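Beta-glucosidase (Chaetomella raphigera, PDB 6JXG) probably hydrolyses terminal, non-reducing beta-D-glucosyl residues to release beta-D-glucose, as a secreted glycoside hydrolase family 3 enzyme of cellulose breakdown. Local coordinates at residues A[140-143]-A[144-148]; A[291-295]-A[296-300]. All blocks are in the same frame, centred on the assembly; numbering follows the deposited sequence.

Contact 1. Residues A[140-143]-A[144-148]; sequences NTIT and GMQDA
With Thr141 CG2 trans to its own backbone N and Met145 CG trans to its carbonyl carbon (chi1 -74°), the methyl and the thioether come side by side, Thr141 CG2 lying 3.8 Å from Met145 SD. The pair belongs to the C-terminal part of helix 131-147, in the TIM-barrel-type N-terminal domain of family 3, and it follows the i to i+4 spacing of an alpha-helix. Met145 N donates to Thr141 O at 2.9 Å and 170°, and Gln146 N to Ile142 O at 2.9 Å and 168°; these two nearly straight bonds set Met145 one turn beyond Thr141 and Gln146 one turn beyond Ile142. Gly144 N bonds Asn140 O at 3.1 Å. The hydroxyl of Thr141 turns back to Ala137 O, which leaves its methyl for the sulfur. Ile142 and Met145 both reach Ala152 on strand 151-157, while Asn140 and Thr141 pack on Ile87 of helix 84-100. The extended Gln146 side chain runs alongside Ile142, its amide bonding Ala152 N and Ala195 N through OE1 and Asn193 O through NE2; Gln146 CD lies 4.0 Å from Ile142 CG2.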
loop_
_atom_site.group_PDB
_atom_site.type_symbol
_atom_site.label_atom_id
_atom_site.label_comp_id
_atom_site.label_asym_id
_atom_site.label_seq_id
_atom_site.Cartn_x
_atom_site.Cartn_y
_atom_site.Cartn_z
ATOM N N ASN A 140 8.949 6.325 1.355
ATOM C CA ASN A 140 9.568 6.451 0.048
ATOM C C ASN A 140 8.544 6.913 -1.001
ATOM O O ASN A 140 8.897 7.644 -1.900
ATOM C CB ASN A 140 10.242 5.139 -0.399
ATOM C CG ASN A 140 11.615 5.001 0.164
ATOM O OD1 ASN A 140 12.569 5.612 -0.329
ATOM N ND2 ASN A 140 11.731 4.211 1.220
ATOM N N THR A 141 7.298 6.443 -0.907
ATOM C CA THR A 141 6.246 6.913 -1.844
ATOM C C THR A 141 5.940 8.422 -1.704
ATOM O O THR A 141 5.860 9.161 -2.664
ATOM C CB THR A 141 4.942 6.121 -1.635
ATOM O OG1 THR A 141 5.205 4.694 -1.816
ATOM C CG2 THR A 141 3.921 6.602 -2.616
ATOM N N ILE A 142 5.791 8.877 -0.482
ATOM C CA ILE A 142 5.515 10.261 -0.185
ATOM C C ILE A 142 6.683 11.130 -0.625
ATOM O O ILE A 142 6.481 12.196 -1.201
ATOM C CB ILE A 142 5.236 10.436 1.269
ATOM C CG1 ILE A 142 3.852 9.848 1.521
ATOM C CG2 ILE A 142 5.272 11.909 1.718
ATOM C CD1 ILE A 142 3.616 9.594 2.972
ATOM N N THR A 143 7.885 10.701 -0.334
ATOM C CA THR A 143 9.058 11.545 -0.692
ATOM C C THR A 143 9.116 11.670 -2.226
ATOM O O THR A 143 9.433 12.742 -2.753
ATOM C CB THR A 143 10.350 10.974 -0.121
ATOM O OG1 THR A 143 10.229 10.883 1.304
ATOM C CG2 THR A 143 11.471 11.880 -0.503
ATOM N N GLY A 144 8.845 10.601 -2.938
ATOM C CA GLY A 144 8.755 10.641 -4.374
ATOM C C GLY A 144 7.708 11.608 -4.872
ATOM O O GLY A 144 7.948 12.447 -5.755
ATOM N N MET A 145 6.495 11.419 -4.405
ATOM C CA MET A 145 5.377 12.231 -4.837
ATOM C C MET A 145 5.634 13.726 -4.620
ATOM O O MET A 145 5.451 14.562 -5.539
ATOM C CB MET A 145 4.137 11.829 -4.057
ATOM C CG MET A 145 3.532 10.505 -4.483
ATOM S SD MET A 145 2.181 9.918 -3.414
ATOM C CE MET A 145 0.814 10.975 -3.893
ATOM N N GLN A 146 6.051 14.040 -3.410
ATOM C CA GLN A 146 6.263 15.432 -3.026
ATOM C C GLN A 146 7.550 16.025 -3.646
ATOM O O GLN A 146 7.579 17.222 -3.971
ATOM C CB GLN A 146 6.183 15.601 -1.519
ATOM C CG GLN A 146 4.818 15.129 -1.003
ATOM C CD GLN A 146 4.428 15.564 0.365
ATOM O OE1 GLN A 146 3.244 15.449 0.741
ATOM N NE2 GLN A 146 5.378 15.981 1.165
ATOM N N ASP A 147 8.543 15.194 -3.908
ATOM C CA ASP A 147 9.682 15.670 -4.698
ATOM C C ASP A 147 9.207 16.114 -6.109
ATOM O O ASP A 147 9.784 17.040 -6.633
ATOM C CB ASP A 147 10.782 14.586 -4.841
ATOM C CG ASP A 147 11.631 14.405 -3.614
ATOM O OD1 ASP A 147 11.544 15.190 -2.644
ATOM O OD2 ASP A 147 12.451 13.437 -3.649
ATOM N N ALA A 148 8.177 15.471 -6.702
ATOM C CA ALA A 148 7.584 15.861 -7.976
ATOM C C ALA A 148 6.744 17.074 -7.897
ATOM O O ALA A 148 6.310 17.550 -8.913
ATOM C CB ALA A 148 6.735 14.713 -8.567
#

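Contact 2. Residues A[291-295]-A[296-300]; sequences SWYFV and GQDQG
The backbone of Trp292 to Gln297 ends helix 278-294 in a Schellman motif: Gly296 takes positive phi (77°), Gln297 N donates to Trp292 O at 3.0 Å, and Gly296 N bonds Tyr293 O. A CB on Gly296 would run into Val295 O, and a type I turn, Gly296 to Gln299, follows. This return brings Asp298 over one face of the Trp292 indole, where Asp298 CB sits 3.6 Å from the six-membered ring centroid, 17° off the normal, a CH-pi contact. Asp298 CG, at chi1 57°, lies between its own backbone N and carbonyl carbon, which turns the carboxylate to the Tyr293 edge, with Asp298 CG 3.4 Å from Tyr293 CD1, while CB stays over the indole. Two waters tie the polar groups, one joining Trp292 NE1 to Gln297 O, the other Tyr293 O to Asp298 OD2. Were Trp292 replaced by an alanine, Asp298 CB would probably lose its aromatic platform and the water at Gln297 O its indole donor. Gln297 CG packs on Val295 CG2 at 3.5 Å, and its NE2 continues to Asn104 O and Gly149 O. Around the turn, Trp292, Val295 and Gln297 touch Gln151 of strand 151-157, while Tyr293 rests on Lys12 and Ala16 of helix 7-17.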
loop_
_atom_site.group_PDB
_atom_site.type_symbol
_atom_site.label_atom_id
_atom_site.label_comp_id
_atom_site.label_asym_id
_atom_site.label_seq_id
_atom_site.Cartn_x
_atom_site.Cartn_y
_atom_site.Cartn_z
ATOM N N SER A 291 0.865 23.623 3.842
ATOM C CA SER A 291 1.141 22.466 3.002
ATOM C C SER A 291 1.306 22.842 1.519
ATOM O O SER A 291 2.193 22.349 0.806
ATOM C CB SER A 291 -0.003 21.469 3.186
ATOM O OG SER A 291 0.156 20.779 4.460
ATOM N N TRP A 292 0.466 23.758 1.077
ATOM C CA TRP A 292 0.560 24.390 -0.258
ATOM C C TRP A 292 1.917 25.031 -0.520
ATOM O O TRP A 292 2.597 24.725 -1.535
ATOM C CB TRP A 292 -0.588 25.409 -0.403
ATOM C CG TRP A 292 -0.776 26.045 -1.752
ATOM C CD1 TRP A 292 -1.079 25.400 -2.905
ATOM C CD2 TRP A 292 -0.755 27.444 -2.070
ATOM N NE1 TRP A 292 -1.221 26.300 -3.927
ATOM C CE2 TRP A 292 -1.051 27.558 -3.431
ATOM C CE3 TRP A 292 -0.612 28.613 -1.313
ATOM C CZ2 TRP A 292 -1.118 28.732 -4.069
ATOM C CZ3 TRP A 292 -0.675 29.808 -1.975
ATOM C CH2 TRP A 292 -0.933 29.847 -3.348
ATOM N N TYR A 293 2.317 25.886 0.414
ATOM C CA TYR A 293 3.624 26.543 0.337
ATOM C C TYR A 293 4.750 25.552 0.540
ATOM O O TYR A 293 5.773 25.662 -0.123
ATOM C CB TYR A 293 3.763 27.616 1.391
ATOM C CG TYR A 293 2.965 28.864 1.138
ATOM C CD1 TYR A 293 3.235 29.635 0.025
ATOM C CD2 TYR A 293 1.982 29.296 2.004
ATOM C CE1 TYR A 293 2.549 30.774 -0.240
ATOM C CE2 TYR A 293 1.277 30.483 1.743
ATOM C CZ TYR A 293 1.602 31.203 0.598
ATOM O OH TYR A 293 0.928 32.362 0.230
ATOM N N PHE A 294 4.567 24.584 1.456
ATOM C CA PHE A 294 5.624 23.600 1.763
ATOM C C PHE A 294 6.125 22.826 0.553
ATOM O O PHE A 294 7.314 22.720 0.352
ATOM C CB PHE A 294 5.179 22.609 2.866
ATOM C CG PHE A 294 6.254 21.640 3.252
ATOM C CD1 PHE A 294 6.383 20.422 2.605
ATOM C CD2 PHE A 294 7.177 21.991 4.188
ATOM C CE1 PHE A 294 7.418 19.529 2.903
ATOM C CE2 PHE A 294 8.179 21.091 4.562
ATOM C CZ PHE A 294 8.298 19.839 3.875
ATOM N N VAL A 295 5.228 22.341 -0.278
ATOM C CA VAL A 295 5.627 21.708 -1.526
ATOM C C VAL A 295 5.825 22.665 -2.720
ATOM O O VAL A 295 6.107 22.174 -3.791
ATOM C CB VAL A 295 4.725 20.511 -1.930
ATOM C CG1 VAL A 295 4.446 19.634 -0.719
ATOM C CG2 VAL A 295 3.445 20.930 -2.540
ATOM N N GLY A 296 5.683 23.984 -2.507
ATOM C CA GLY A 296 5.984 25.022 -3.510
ATOM C C GLY A 296 4.940 25.209 -4.591
ATOM O O GLY A 296 5.274 25.635 -5.712
ATOM N N GLN A 297 3.682 24.957 -4.298
ATOM C CA GLN A 297 2.675 25.049 -5.329
ATOM C C GLN A 297 2.176 26.506 -5.629
ATOM O O GLN A 297 1.321 26.728 -6.521
ATOM C CB GLN A 297 1.466 24.187 -5.024
ATOM C CG GLN A 297 1.815 22.702 -5.037
ATOM C CD GLN A 297 0.651 21.816 -4.793
ATOM O OE1 GLN A 297 -0.414 22.239 -4.369
ATOM N NE2 GLN A 297 0.865 20.557 -5.028
ATOM N N ASP A 298 2.671 27.452 -4.854
ATOM C CA ASP A 298 2.209 28.824 -4.927
ATOM C C ASP A 298 2.826 29.564 -6.075
ATOM O O ASP A 298 2.324 30.661 -6.390
ATOM C CB ASP A 298 2.558 29.578 -3.623
ATOM C CG ASP A 298 3.977 29.563 -3.327
ATOM O OD1 ASP A 298 4.562 30.651 -3.137
ATOM O OD2 ASP A 298 4.565 28.464 -3.267
ATOM N N GLN A 299 3.895 29.018 -6.667
ATOM C CA GLN A 299 4.526 29.611 -7.862
ATOM C C GLN A 299 4.536 28.590 -8.983
ATOM O O GLN A 299 5.138 27.523 -8.817
ATOM C CB GLN A 299 6.014 30.010 -7.662
ATOM C CG GLN A 299 6.565 30.290 -6.249
ATOM C CD GLN A 299 7.371 29.128 -5.592
ATOM O OE1 GLN A 299 7.179 27.938 -5.902
ATOM N NE2 GLN A 299 8.257 29.485 -4.655
ATOM N N GLY A 300 3.903 28.922 -10.097
ATOM C CA GLY A 300 4.174 28.253 -11.362
ATOM C C GLY A 300 3.589 26.843 -11.441
ATOM O O GLY A 300 4.082 26.006 -12.216
HETATM O O HOH W 1 -1.284 25.741 -6.882
HETATM O O HOH W 2 6.571 28.018 -1.446
#

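How the contacts relate
Both contacts are local, one within helix 131-147 and the other where helix 278-294 gives way to loop, and both pack against strand 151-157. Contact 1 lies deeper, its centre about 14 Å from the chain centre against about 26 Å for contact 2, and half of its eight touching residues are buried, against two of seven. Contact 1 is built from regular i to i+4 bonding with aliphatic and thioether packing; contact 2 relies on a helix-ending glycine, aromatic surfaces and bridging water. Their centres stand about 14 Å apart, and they meet directly where Gln146 CD packs 4.2 Å from Val295 CG1.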